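Local coordinates for peridinin-chlorophyll A protein (Amphidinium carterae, PDB 2C9E) that binds peridinin, chlorophyll a and a galactolipid, and probably serves as a water-soluble antenna that captures blue-green light for photosynthesis, at residues K216-G221 / A289-A294; K31-A36 / K205-A210; L56-K61 / A102-Q107; E49-V54 / A110-A115. All blocks are in the same frame, centred on the assembly; numbering follows the deposited sequence.

Overall arrangement
All four contacts join helices or the turns between them in an all-helical chain that encloses its pigments. Contacts 1 and 2 adjoin: their centres are 15 Å apart, and Tyr206 OH of contact 2 meets Pro291 O of contact 1 at 2.6 Å, probably as a hydrogen bond. Contacts 3 and 4, with centres 12 Å apart, share helix 106-111 and lie across the chain's centre from contact 1, at about 31 and 28 Å between centres. Contact 2 ties together segments far apart in sequence, and its nearest atoms are about 6 Å from contact 4. All four contacts touch bound pigment, contact 3 through Leu56, Met58 and Lys106.

Contact 1. Residues K216-G221 / A289-A294. With CLA (chlorophyll a), chain C.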
# COMPACT_ATOMS: atom_id res chain seq x y z
N LYS A 216 4.02 -8.39 -16.20
CA LYS A 216 5.01 -9.24 -15.52
C LYS A 216 6.03 -8.44 -14.79
O LYS A 216 6.42 -8.80 -13.68
CB LYS A 216 5.73 -10.18 -16.51
CG LYS A 216 4.88 -11.38 -16.92
CD LYS A 216 5.77 -12.43 -17.60
CE LYS A 216 4.95 -13.63 -18.10
NZ LYS A 216 5.80 -14.67 -18.79
N MET A 217 6.47 -7.35 -15.40
CA MET A 217 7.48 -6.54 -14.74
C MET A 217 6.85 -5.85 -13.51
O MET A 217 7.53 -5.64 -12.46
CB MET A 217 8.08 -5.50 -15.70
CG MET A 217 9.21 -4.76 -15.02
SD MET A 217 10.10 -3.68 -16.03
CE MET A 217 10.96 -4.95 -16.97
N MET A 218 5.58 -5.49 -13.63
CA MET A 218 4.88 -4.83 -12.50
C MET A 218 4.72 -5.81 -11.30
O MET A 218 4.98 -5.45 -10.11
CB MET A 218 3.53 -4.31 -12.98
CG MET A 218 2.61 -3.71 -11.90
SD MET A 218 3.25 -2.27 -11.04
CE MET A 218 3.06 -0.94 -12.22
N ALA A 219 4.28 -7.06 -11.60
CA ALA A 219 4.13 -8.06 -10.51
C ALA A 219 5.52 -8.27 -9.86
O ALA A 219 5.64 -8.44 -8.63
CB ALA A 219 3.60 -9.43 -11.08
N ASP A 220 6.56 -8.25 -10.68
CA ASP A 220 7.90 -8.46 -10.15
C ASP A 220 8.31 -7.29 -9.29
O ASP A 220 8.98 -7.45 -8.27
CB ASP A 220 8.93 -8.62 -11.28
CG ASP A 220 10.29 -8.97 -10.71
OD1 ASP A 220 10.38 -10.07 -10.14
OD2 ASP A 220 11.25 -8.16 -10.77
N GLY A 221 7.92 -6.11 -9.73
CA GLY A 221 8.22 -4.92 -8.95
C GLY A 221 7.52 -5.00 -7.60
O GLY A 221 8.10 -4.71 -6.55
N ALA A 289 12.88 -1.37 -10.71
CA ALA A 289 12.02 -2.55 -10.68
C ALA A 289 10.68 -2.42 -11.34
O ALA A 289 10.16 -3.40 -11.81
CB ALA A 289 11.84 -3.03 -9.22
N PHE A 290 10.10 -1.23 -11.37
CA PHE A 290 8.78 -1.05 -11.96
C PHE A 290 8.80 -0.61 -13.43
O PHE A 290 9.69 0.09 -13.87
CB PHE A 290 7.96 -0.04 -11.13
CG PHE A 290 7.57 -0.58 -9.80
CD1 PHE A 290 8.48 -0.59 -8.74
CD2 PHE A 290 6.35 -1.19 -9.65
CE1 PHE A 290 8.16 -1.23 -7.54
CE2 PHE A 290 6.02 -1.83 -8.46
CZ PHE A 290 6.93 -1.85 -7.39
N PRO A 291 7.79 -1.02 -14.20
CA PRO A 291 7.82 -0.59 -15.61
C PRO A 291 7.49 0.91 -15.73
O PRO A 291 6.72 1.43 -14.94
CB PRO A 291 6.79 -1.49 -16.27
CG PRO A 291 5.80 -1.72 -15.16
CD PRO A 291 6.66 -1.92 -13.92
N GLY A 292 8.12 1.58 -16.69
CA GLY A 292 7.92 3.01 -16.91
C GLY A 292 8.27 3.98 -15.78
O GLY A 292 7.80 5.09 -15.77
N ASN A 293 9.11 3.61 -14.82
CA ASN A 293 9.40 4.55 -13.76
C ASN A 293 10.24 5.74 -14.16
O ASN A 293 10.01 6.82 -13.66
CB ASN A 293 10.06 3.85 -12.57
CG ASN A 293 10.22 4.77 -11.38
OD1 ASN A 293 9.26 5.45 -10.97
ND2 ASN A 293 11.44 4.79 -10.79
N ALA A 294 11.21 5.54 -15.05
CA ALA A 294 12.06 6.63 -15.50
C ALA A 294 11.21 7.69 -16.16
O ALA A 294 11.44 8.87 -15.94
CB ALA A 294 13.12 6.13 -16.48
MG CLA C . 5.28 7.46 0.57
CHA CLA C . 8.05 7.25 -1.59
CHB CLA C . 3.71 9.54 -1.71
CHC CLA C . 2.23 6.94 2.16
CHD CLA C . 6.61 4.72 2.28
NA CLA C . 5.87 8.41 -1.31
C1A CLA C . 7.06 8.17 -2.01
C2A CLA C . 7.05 8.93 -3.32
C3A CLA C . 5.81 9.80 -3.22
C4A CLA C . 5.04 9.23 -2.03
CMA CLA C . 6.22 11.25 -2.91
CAA CLA C . 6.95 7.97 -4.51
CBA CLA C . 7.17 8.67 -5.85
CGA CLA C . 6.86 7.77 -7.04
O1A CLA C . 6.94 8.24 -8.18
O2A CLA C . 6.45 6.36 -6.87
NB CLA C . 3.35 8.21 0.35
C1B CLA C . 2.96 9.09 -0.64
C2B CLA C . 1.63 9.56 -0.34
C3B CLA C . 1.18 8.86 0.76
C4B CLA C . 2.27 7.94 1.15
CMB CLA C . 0.85 10.71 -1.08
CAB CLA C . -0.17 9.24 1.18
CBB CLA C . -0.73 8.65 2.25
NC CLA C . 4.56 6.07 1.97
C1C CLA C . 3.29 6.07 2.54
C2C CLA C . 3.27 5.10 3.63
C3C CLA C . 4.48 4.49 3.66
C4C CLA C . 5.29 5.08 2.60
CMC CLA C . 2.11 4.79 4.58
CAC CLA C . 4.94 3.40 4.60
CBC CLA C . 5.59 4.01 5.90
ND CLA C . 6.91 6.25 0.41
C1D CLA C . 7.39 5.29 1.25
C2D CLA C . 8.79 5.07 1.03
C3D CLA C . 9.09 5.79 -0.06
C4D CLA C . 7.92 6.51 -0.44
CMD CLA C . 9.72 4.11 1.85
CAD CLA C . 10.09 6.08 -1.05
OBD CLA C . 11.33 5.92 -1.05
CBD CLA C . 9.42 6.83 -2.19
CGD CLA C . 10.27 8.04 -2.49
O1D CLA C . 10.03 9.12 -1.94
O2D CLA C . 11.34 7.91 -3.32
CED CLA C . 12.19 8.91 -3.46
C1 CLA C . 6.18 5.61 -8.09
C2 CLA C . 5.80 4.33 -7.69
C3 CLA C . 6.11 3.09 -8.23
C4 CLA C . 7.00 2.89 -9.51
C5 CLA C . 5.59 1.74 -7.58
C6 CLA C . 4.63 1.91 -6.36
C7 CLA C . 4.32 0.57 -5.65
C8 CLA C . 3.43 0.67 -4.38
C9 CLA C . 3.52 -0.64 -3.56
C10 CLA C . 1.97 0.92 -4.83
C11 CLA C . 0.88 0.71 -3.75
C12 CLA C . -0.48 1.23 -4.21
C13 CLA C . -1.01 0.69 -5.55
C14 CLA C . -2.06 1.56 -6.19
C15 CLA C . -1.54 -0.73 -5.34
C16 CLA C . -2.78 -0.89 -4.47
C17 CLA C . -2.92 -2.34 -4.09
C18 CLA C . -4.20 -2.70 -3.35
C19 CLA C . -4.20 -4.18 -3.04
C20 CLA C . -5.41 -2.36 -4.19
O HOH W 1 11.67 -5.91 -12.04
O HOH W 2 5.79 8.94 2.01
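Helix 215-231 meets the turn before helix 293-302 at Gly221 and Ala289, whose CA atoms are 4.8 Å apart, and one helical turn earlier Met217 faces Pro291. Phe290 carries the packing with its ring. Gly221 CA sits over one face in a CH-pi contact, 3.9 Å from the ring centroid; a CB on this residue would run into the ring, so the bare glycine is what admits it. Met218 comes in at the edge, in the ring plane, with SD 3.6 Å from Phe290 CD2, a Met-aromatic contact. Its CG is anti to the backbone N (chi1 174°), and bends at the next two torsions bring the sulfur round to the ring. Pro291 lies against the same helix, its CD 3.7 Å from Met218 CA, while Met217 slides past it with SD 3.9 Å from Pro291 CA. No direct hydrogen bond crosses the contact; one water donates to both Asp220 OD2 (2.6 Å) and Ala289 O (2.9 Å), and the Asp220 carboxylate also forms salt bridges with Lys78 and Lys224. Phe290 to Asn293 make a type II beta turn with Gly292 as the N-cap of the following helix. The remaining face of the Phe290 ring receives phytyl carbon C5 over its centre, 3.5 Å above the plane, which makes this turn a wall of the pocket for a chlorophyll a tail.

Contact 2. Residues K31-A36 / K205-A210. With PID (peridinin), chain H.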
# COMPACT_ATOMS: atom_id res chain seq x y z
N LYS A 31 -8.57 1.79 -12.75
CA LYS A 31 -9.20 3.08 -13.05
C LYS A 31 -9.86 3.66 -11.82
O LYS A 31 -9.85 4.89 -11.65
CB LYS A 31 -10.26 2.95 -14.17
CG LYS A 31 -9.64 2.43 -15.45
CD LYS A 31 -10.66 2.06 -16.51
CE LYS A 31 -9.96 1.78 -17.81
NZ LYS A 31 -10.96 1.83 -18.89
N TYR A 32 -10.41 2.81 -10.95
CA TYR A 32 -10.99 3.38 -9.74
C TYR A 32 -9.91 4.02 -8.85
O TYR A 32 -10.09 5.13 -8.38
CB TYR A 32 -11.72 2.31 -8.94
CG TYR A 32 -12.02 2.73 -7.54
CD1 TYR A 32 -13.17 3.48 -7.25
CD2 TYR A 32 -11.12 2.44 -6.49
CE1 TYR A 32 -13.43 3.93 -5.95
CE2 TYR A 32 -11.37 2.91 -5.17
CZ TYR A 32 -12.53 3.65 -4.90
OH TYR A 32 -12.82 4.10 -3.61
N ILE A 33 -8.78 3.35 -8.64
CA ILE A 33 -7.72 3.93 -7.79
C ILE A 33 -7.19 5.23 -8.40
O ILE A 33 -7.03 6.23 -7.70
CB ILE A 33 -6.55 2.97 -7.57
CG1 ILE A 33 -7.05 1.69 -6.91
CG2 ILE A 33 -5.49 3.65 -6.72
CD1 ILE A 33 -6.08 0.54 -6.89
N ALA A 34 -6.96 5.20 -9.72
CA ALA A 34 -6.49 6.34 -10.47
C ALA A 34 -7.38 7.55 -10.32
O ALA A 34 -6.86 8.67 -10.19
CB ALA A 34 -6.41 6.00 -11.92
N ASP A 35 -8.70 7.35 -10.35
CA ASP A 35 -9.60 8.50 -10.23
C ASP A 35 -10.33 8.67 -8.92
O ASP A 35 -11.07 9.64 -8.76
CB ASP A 35 -10.70 8.47 -11.31
CG ASP A 35 -10.16 8.37 -12.74
OD1 ASP A 35 -9.04 8.88 -13.05
OD2 ASP A 35 -10.90 7.77 -13.56
N ALA A 36 -10.11 7.78 -7.95
CA ALA A 36 -10.86 7.89 -6.71
C ALA A 36 -10.88 9.25 -6.00
O ALA A 36 -11.93 9.70 -5.54
CB ALA A 36 -10.41 6.85 -5.76
N LYS A 205 -2.26 8.77 -13.77
CA LYS A 205 -2.14 8.13 -15.06
C LYS A 205 -1.27 6.87 -14.96
O LYS A 205 -1.61 5.86 -15.58
CB LYS A 205 -1.64 9.12 -16.13
CG LYS A 205 -1.55 8.52 -17.55
CD LYS A 205 -2.72 7.57 -17.97
CE LYS A 205 -3.93 8.25 -18.69
NZ LYS A 205 -4.92 9.04 -17.84
N TYR A 206 -0.19 6.92 -14.16
CA TYR A 206 0.70 5.77 -13.98
C TYR A 206 -0.08 4.58 -13.40
O TYR A 206 -0.04 3.45 -13.93
CB TYR A 206 1.85 6.15 -13.04
CG TYR A 206 2.87 5.04 -12.88
CD1 TYR A 206 3.80 4.79 -13.88
CD2 TYR A 206 2.84 4.18 -11.78
CE1 TYR A 206 4.66 3.69 -13.82
CE2 TYR A 206 3.72 3.07 -11.69
CZ TYR A 206 4.62 2.84 -12.72
OH TYR A 206 5.50 1.77 -12.63
N ILE A 207 -0.82 4.83 -12.32
CA ILE A 207 -1.61 3.79 -11.70
C ILE A 207 -2.64 3.19 -12.67
O ILE A 207 -2.84 1.97 -12.71
CB ILE A 207 -2.33 4.36 -10.46
CG1 ILE A 207 -1.29 4.70 -9.36
CG2 ILE A 207 -3.44 3.41 -10.01
CD1 ILE A 207 -1.89 5.44 -8.15
N GLU A 208 -3.29 4.04 -13.45
CA GLU A 208 -4.28 3.58 -14.42
C GLU A 208 -3.76 2.70 -15.58
O GLU A 208 -4.40 1.70 -16.01
CB GLU A 208 -4.96 4.79 -15.05
CG GLU A 208 -6.14 4.43 -15.89
CD GLU A 208 -6.61 5.54 -16.81
OE1 GLU A 208 -6.51 6.75 -16.47
OE2 GLU A 208 -7.12 5.18 -17.88
N THR A 209 -2.59 3.06 -16.09
CA THR A 209 -2.06 2.39 -17.27
C THR A 209 -0.75 1.65 -17.17
O THR A 209 -0.42 0.91 -18.09
CB THR A 209 -1.83 3.43 -18.39
OG1 THR A 209 -0.81 4.33 -17.93
CG2 THR A 209 -3.12 4.29 -18.69
N ALA A 210 0.03 1.83 -16.11
CA ALA A 210 1.34 1.22 -16.03
C ALA A 210 1.38 -0.29 -16.17
O ALA A 210 2.07 -0.84 -17.02
CB ALA A 210 2.03 1.63 -14.74
C1 PID H . 14.90 13.66 -12.45
C2 PID H . 16.06 13.87 -13.43
C3 PID H . 17.36 14.21 -12.69
C4 PID H . 17.13 15.45 -11.83
C5 PID H . 16.10 15.28 -10.71
C6 PID H . 14.89 14.42 -11.12
C7 PID H . 13.69 14.74 -10.48
C8 PID H . 12.92 13.84 -9.75
C9 PID H . 11.71 14.12 -9.11
C10 PID H . 11.02 15.33 -9.04
C11 PID H . 10.95 13.22 -8.49
C12 PID H . 9.81 13.79 -8.08
C13 PID H . 8.73 13.09 -7.56
C14 PID H . 7.50 13.59 -7.14
C15 PID H . 6.53 12.69 -6.69
C16 PID H . 5.23 13.00 -6.30
C17 PID H . 4.36 11.98 -5.90
C18 PID H . 3.03 12.20 -5.55
C19 PID H . 2.19 11.16 -5.16
C20 PID H . 0.84 11.37 -4.88
C21 PID H . -0.07 10.38 -4.52
C22 PID H . -1.40 10.76 -4.37
C23 PID H . -2.43 10.01 -4.09
C24 PID H . -3.53 9.30 -3.98
C25 PID H . -4.19 8.94 -2.64
C26 PID H . -4.88 7.57 -2.68
C27 PID H . -5.74 7.38 -3.94
C28 PID H . -4.80 7.45 -5.15
C29 PID H . -4.24 8.87 -5.28
C30 PID H . -7.58 5.96 -3.39
C31 PID H . -8.32 4.62 -3.48
CM1 PID H . 13.57 13.38 -13.13
CM2 PID H . 15.68 16.71 -10.34
CM3 PID H . 16.79 14.64 -9.50
CM4 PID H . 7.21 15.10 -7.13
CM5 PID H . 0.37 8.94 -4.21
CM6 PID H . -3.15 8.94 -1.52
CM7 PID H . -5.26 10.01 -2.36
CM8 PID H . -3.28 8.93 -6.47
O1 PID H . 15.19 13.02 -11.20
O2 PID H . 18.32 14.59 -13.68
O3 PID H . 11.39 16.41 -9.49
O4 PID H . 9.83 15.13 -8.40
O5 PID H . -5.36 9.73 -5.50
O6 PID H . -6.38 6.09 -4.01
O7 PID H . -8.08 6.90 -2.76
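Ile33 and Ile207 meet beside the acetylated end ring of a peridinin, where helices 28-39 and 201-213 form part of the pigment-lined interior. The short segments run antiparallel at 172°, their axes 7.9 Å apart. The two isoleucines cross at about a right angle through their CG2 methyls, 3.9 Å apart, and Ile33 O lies 3.6 Å from peridinin C28. Ala34 lets the helices close in, its CB 3.7 Å from Glu208 CB. Farther out, Lys31 CG packs 4.1 Å from Glu208 CG. With CG anti to the backbone N (chi1 -171°) and the chain extended, the carboxylate passes Lys31 outward, where Lys205 NZ, one turn earlier in the same helix, meets Glu208 OE1 at 3.1 Å in a salt bridge, from above the carboxylate plane. With a leucine in place of Glu208, Lys205 would probably lose its charged mate. Tyr32 and Ala36 extend the wall along the acetyl group. The result is an antiparallel helix pair joining the two family-related parts of the chain over a carotenoid.

Contact 3. Residues L56-K61 / A102-Q107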
# COMPACT_ATOMS: atom_id res chain seq x y z
N LEU A 56 -2.36 -0.45 11.99
CA LEU A 56 -1.63 -0.23 13.22
C LEU A 56 -2.25 -0.93 14.42
O LEU A 56 -1.68 -0.92 15.49
CB LEU A 56 -1.49 1.28 13.50
CG LEU A 56 -0.32 1.97 12.78
CD1 LEU A 56 -0.32 3.48 13.03
CD2 LEU A 56 0.97 1.40 13.27
N THR A 57 -3.39 -1.59 14.23
CA THR A 57 -4.02 -2.31 15.35
C THR A 57 -3.72 -3.81 15.26
O THR A 57 -3.98 -4.55 16.20
CB THR A 57 -5.57 -2.16 15.36
OG1 THR A 57 -6.13 -2.73 14.16
CG2 THR A 57 -5.98 -0.69 15.51
N MET A 58 -3.15 -4.24 14.14
CA MET A 58 -2.84 -5.65 13.88
C MET A 58 -1.59 -6.18 14.56
O MET A 58 -0.69 -5.41 14.93
CB MET A 58 -2.71 -5.86 12.38
CG MET A 58 -4.04 -5.64 11.61
SD MET A 58 -3.81 -5.57 9.79
CE MET A 58 -5.51 -5.47 9.22
N ASP A 59 -1.53 -7.49 14.68
CA ASP A 59 -0.40 -8.18 15.27
C ASP A 59 0.74 -8.19 14.22
O ASP A 59 0.66 -8.86 13.19
CB ASP A 59 -0.86 -9.60 15.58
CG ASP A 59 0.23 -10.45 16.19
OD1 ASP A 59 1.42 -10.10 16.12
OD2 ASP A 59 -0.13 -11.50 16.75
N PRO A 60 1.83 -7.47 14.48
CA PRO A 60 2.91 -7.47 13.49
C PRO A 60 3.35 -8.85 12.98
O PRO A 60 3.73 -9.00 11.80
CB PRO A 60 4.05 -6.70 14.20
CG PRO A 60 3.31 -5.81 15.21
CD PRO A 60 2.21 -6.71 15.70
N LYS A 61 3.33 -9.86 13.85
CA LYS A 61 3.75 -11.20 13.40
C LYS A 61 2.85 -11.70 12.27
O LYS A 61 3.32 -12.30 11.30
CB LYS A 61 3.74 -12.21 14.56
CG LYS A 61 4.90 -12.05 15.60
CD LYS A 61 4.40 -11.61 17.02
CE LYS A 61 4.28 -10.06 17.16
NZ LYS A 61 3.47 -9.60 18.33
N ALA A 102 -8.05 -11.28 12.01
CA ALA A 102 -8.56 -11.69 13.32
C ALA A 102 -7.84 -10.89 14.43
O ALA A 102 -8.36 -10.71 15.51
CB ALA A 102 -8.35 -13.21 13.51
N SER A 103 -6.65 -10.39 14.15
CA SER A 103 -5.95 -9.62 15.17
C SER A 103 -6.29 -8.12 15.12
O SER A 103 -5.83 -7.36 15.95
CB SER A 103 -4.44 -9.78 15.03
OG SER A 103 -3.97 -9.08 13.87
N ALA A 104 -7.07 -7.70 14.15
CA ALA A 104 -7.35 -6.27 14.02
C ALA A 104 -8.48 -5.76 14.91
O ALA A 104 -9.37 -6.54 15.34
CB ALA A 104 -7.67 -5.94 12.51
N ASP A 105 -8.44 -4.45 15.18
CA ASP A 105 -9.51 -3.83 15.94
C ASP A 105 -10.72 -4.05 15.05
O ASP A 105 -10.72 -3.59 13.91
CB ASP A 105 -9.27 -2.35 16.09
CG ASP A 105 -10.44 -1.67 16.75
OD1 ASP A 105 -11.49 -1.40 16.11
OD2 ASP A 105 -10.29 -1.44 17.96
N LYS A 106 -11.76 -4.71 15.57
CA LYS A 106 -12.93 -5.05 14.75
C LYS A 106 -13.72 -3.91 14.16
O LYS A 106 -14.10 -3.99 12.98
CB LYS A 106 -13.91 -5.95 15.53
CG LYS A 106 -13.50 -7.42 15.60
CD LYS A 106 -14.04 -8.12 16.87
CE LYS A 106 -15.55 -8.12 16.93
NZ LYS A 106 -16.07 -8.45 18.29
N GLN A 107 -14.00 -2.88 14.97
CA GLN A 107 -14.80 -1.76 14.47
C GLN A 107 -14.05 -0.98 13.41
O GLN A 107 -14.63 -0.56 12.42
CB GLN A 107 -15.19 -0.76 15.58
CG GLN A 107 -15.53 -1.32 16.95
CD GLN A 107 -15.72 -0.21 18.03
OE1 GLN A 107 -16.10 -0.49 19.17
NE2 GLN A 107 -15.43 1.05 17.66
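Thr57 and Ser103 each accept a backbone N-H from the other segment. Asp105 N donates to Thr57 OG1 over 3.1 Å in an almost straight bond, and Asp59 N donates to Ser103 OG over 3.0 Å at 174°. Both hydroxyls stand between the backbone N and the carbonyl carbon of their own residue, at chi1 62° for Thr57 and 71° for Ser103. Each is also hydrogen-bonded to a carbonyl three residues back, Thr57 to Val54 O and Ser103 to Met100 O, so each oxygen links the end of its own helix to the opposite loop. A valine in place of Thr57 would probably leave Asp105 N without its acceptor and Val54 O without its hydroxyl partner. The motif is a pair of helix-to-helix connections laid side by side, each ending in an aspartate N-cap. Asp59 OD1 accepts from Lys61 N at 3.0 Å, from above the carboxylate plane, and forms a salt bridge with Lys61 NZ through a weak bond; Asp105 OD1 caps Lys108 N. Between the two crossing bonds Met58 CG lies 3.8 Å from Ala104 CB; beside the Thr57 bond Asp105 CB lies 3.7 Å from Thr57 CG2. The carbonyls Thr57 O and Ser103 O, both acceptors, approach to 3.4 Å without bonding. Met58 continues inward to touch a peridinin, with Phe109 beside both it and Ala104.

Contact 4. Residues E49-V54 / A110-A115; sequences EKLLEV and AALRTA. With PID (peridinin), chain E.
Leu112 reaches across to Val54 tip to tip, its CD1 3.6 Å from Val54 CG2, and the same methyl rests on the polyene of a peridinin, 3.6 Å from C17. Its other methyl, CD2, turns to the helix backbone and lies 3.9 Å from Leu51 N. Leu112 CG is anti to the carbonyl carbon (chi1 -80°), which directs the fork at helix 41-55. Leu51 completes the group: its CD1 touches Leu112 CD1 at 3.9 Å and packs on the peridinin 3.5 Å from C20, while its carbonyl O is 3.5 Å from the branch methyl CM5. Farther along the pigment, Arg113 lays CD 3.5 Å from lactone carbon C9. Its chain bends at chi3 (72°), and the guanidinium is sandwiched between Thr114 CG2 over one face and peridinin methyl CM1 over the other; NH1 is hydrogen-bonded to a digalactosyl diacylglycerol. On the outer side Lys50 CD approaches Ala115 CB at 4.4 Å, a looser apolar touch. No hydrogen bond joins the two segments directly. Second-shell support comes from Gln43, whose NE2 binds Ala115 O, and from Lys108 and Phe109, which pack on Val54. Leu52 lies on the far side of its helix, against Val245 and a chlorophyll a. Leu51, Leu112 and Arg113 thus line one flank of a peridinin pocket, bridging helix 41-55 and the segment 110-115, with Val54 backing Leu112.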
# COMPACT_ATOMS: atom_id res chain seq x y z
N GLU A 49 -6.00 7.38 5.74
CA GLU A 49 -5.67 7.54 7.12
C GLU A 49 -6.29 6.37 7.95
O GLU A 49 -5.66 5.84 8.86
CB GLU A 49 -6.23 8.87 7.67
CG GLU A 49 -5.85 9.10 9.10
CD GLU A 49 -6.67 10.19 9.79
OE1 GLU A 49 -6.94 11.24 9.18
OE2 GLU A 49 -7.02 10.00 10.97
N LYS A 50 -7.52 5.99 7.65
CA LYS A 50 -8.16 4.91 8.41
C LYS A 50 -7.51 3.59 8.05
O LYS A 50 -7.32 2.71 8.90
CB LYS A 50 -9.67 4.90 8.12
CG LYS A 50 -10.36 6.16 8.66
CD LYS A 50 -11.79 6.24 8.27
CE LYS A 50 -12.53 7.12 9.24
NZ LYS A 50 -12.20 6.75 10.69
N LEU A 51 -7.16 3.43 6.79
CA LEU A 51 -6.50 2.18 6.39
C LEU A 51 -5.18 1.91 7.21
O LEU A 51 -4.88 0.77 7.67
CB LEU A 51 -6.20 2.27 4.89
CG LEU A 51 -5.54 1.06 4.24
CD1 LEU A 51 -6.54 -0.10 4.19
CD2 LEU A 51 -5.03 1.47 2.82
N LEU A 52 -4.38 2.95 7.34
CA LEU A 52 -3.12 2.86 8.06
C LEU A 52 -3.40 2.66 9.55
O LEU A 52 -2.71 1.86 10.22
CB LEU A 52 -2.32 4.13 7.82
CG LEU A 52 -1.86 4.40 6.37
CD1 LEU A 52 -1.06 5.77 6.28
CD2 LEU A 52 -1.02 3.24 5.90
N GLU A 53 -4.38 3.40 10.10
CA GLU A 53 -4.71 3.21 11.52
C GLU A 53 -5.10 1.73 11.76
O GLU A 53 -4.59 1.09 12.70
CB GLU A 53 -5.83 4.14 11.95
CG GLU A 53 -5.40 5.60 12.05
CD GLU A 53 -6.59 6.58 12.08
OE1 GLU A 53 -7.71 6.22 11.65
OE2 GLU A 53 -6.42 7.73 12.52
N VAL A 54 -5.95 1.15 10.90
CA VAL A 54 -6.34 -0.25 11.11
C VAL A 54 -5.12 -1.14 11.07
O VAL A 54 -4.96 -2.04 11.91
CB VAL A 54 -7.43 -0.76 10.05
CG1 VAL A 54 -7.86 -2.21 10.34
CG2 VAL A 54 -8.65 0.11 10.15
N ALA A 110 -13.92 -3.15 10.17
CA ALA A 110 -15.23 -3.20 9.48
C ALA A 110 -15.58 -1.85 8.86
O ALA A 110 -16.33 -1.77 7.87
CB ALA A 110 -16.33 -3.62 10.44
N ALA A 111 -15.04 -0.78 9.43
CA ALA A 111 -15.36 0.52 8.87
C ALA A 111 -14.69 0.80 7.51
O ALA A 111 -15.12 1.68 6.80
CB ALA A 111 -15.04 1.61 9.86
N LEU A 112 -13.68 0.04 7.13
CA LEU A 112 -13.06 0.30 5.84
C LEU A 112 -13.99 0.03 4.67
O LEU A 112 -13.74 0.54 3.55
CB LEU A 112 -11.77 -0.50 5.68
CG LEU A 112 -10.67 0.27 6.44
CD1 LEU A 112 -9.42 -0.64 6.70
CD2 LEU A 112 -10.26 1.49 5.57
N ARG A 113 -15.05 -0.74 4.90
CA ARG A 113 -16.02 -1.07 3.84
C ARG A 113 -16.67 0.15 3.21
O ARG A 113 -16.94 0.17 2.02
CB ARG A 113 -17.15 -1.94 4.42
CG ARG A 113 -18.26 -2.32 3.41
CD ARG A 113 -19.24 -3.29 4.07
NE ARG A 113 -20.05 -2.57 5.07
CZ ARG A 113 -21.17 -1.90 4.78
NH1 ARG A 113 -21.64 -1.86 3.51
NH2 ARG A 113 -21.81 -1.23 5.78
N THR A 114 -16.95 1.16 4.02
CA THR A 114 -17.62 2.37 3.55
C THR A 114 -16.70 3.59 3.58
O THR A 114 -17.17 4.71 3.39
CB THR A 114 -18.86 2.69 4.47
OG1 THR A 114 -18.41 2.95 5.81
CG2 THR A 114 -19.79 1.50 4.56
N ALA A 115 -15.42 3.41 3.82
CA ALA A 115 -14.53 4.55 3.89
C ALA A 115 -14.08 5.18 2.57
O ALA A 115 -14.01 6.41 2.45
CB ALA A 115 -13.33 4.19 4.74
C1 PID E . -22.65 -6.62 5.79
C2 PID E . -24.03 -7.28 5.83
C3 PID E . -24.09 -8.29 6.97
C4 PID E . -23.03 -9.36 6.71
C5 PID E . -21.60 -8.82 6.87
C6 PID E . -21.43 -7.41 6.28
C7 PID E . -20.16 -7.14 5.74
C8 PID E . -19.19 -6.33 6.32
C9 PID E . -17.94 -6.12 5.73
C10 PID E . -17.51 -6.67 4.53
C11 PID E . -16.95 -5.38 6.22
C12 PID E . -15.91 -5.45 5.38
C13 PID E . -14.65 -4.90 5.60
C14 PID E . -13.54 -4.97 4.76
C15 PID E . -12.34 -4.39 5.19
C16 PID E . -11.12 -4.41 4.53
C17 PID E . -9.99 -3.85 5.14
C18 PID E . -8.72 -3.91 4.56
C19 PID E . -7.58 -3.43 5.21
C20 PID E . -6.32 -3.57 4.63
C21 PID E . -5.11 -3.17 5.19
C22 PID E . -3.92 -3.39 4.49
C23 PID E . -2.72 -3.08 4.92
C24 PID E . -1.52 -2.79 5.34
C25 PID E . -0.64 -3.78 6.12
C26 PID E . -0.18 -3.13 7.43
C27 PID E . 0.46 -1.75 7.23
C28 PID E . -0.48 -0.81 6.48
C29 PID E . -0.95 -1.38 5.13
C30 PID E . 1.65 -1.59 9.31
C31 PID E . 1.79 -0.99 10.71
CM1 PID E . -22.48 -5.60 4.66
CM2 PID E . -20.69 -9.83 6.18
CM3 PID E . -21.26 -8.81 8.36
CM4 PID E . -13.60 -5.75 3.45
CM5 PID E . -5.07 -2.51 6.57
CM6 PID E . -1.42 -5.06 6.45
CM7 PID E . 0.59 -4.17 5.31
CM8 PID E . -2.01 -0.46 4.52
O1 PID E . -22.01 -6.35 7.04
O2 PID E . -25.39 -8.90 7.02
O3 PID E . -18.15 -7.42 3.79
O4 PID E . -16.23 -6.24 4.31
O5 PID E . 0.17 -1.45 4.25
O6 PID E . 0.62 -1.16 8.53
O7 PID E . 2.45 -2.44 8.92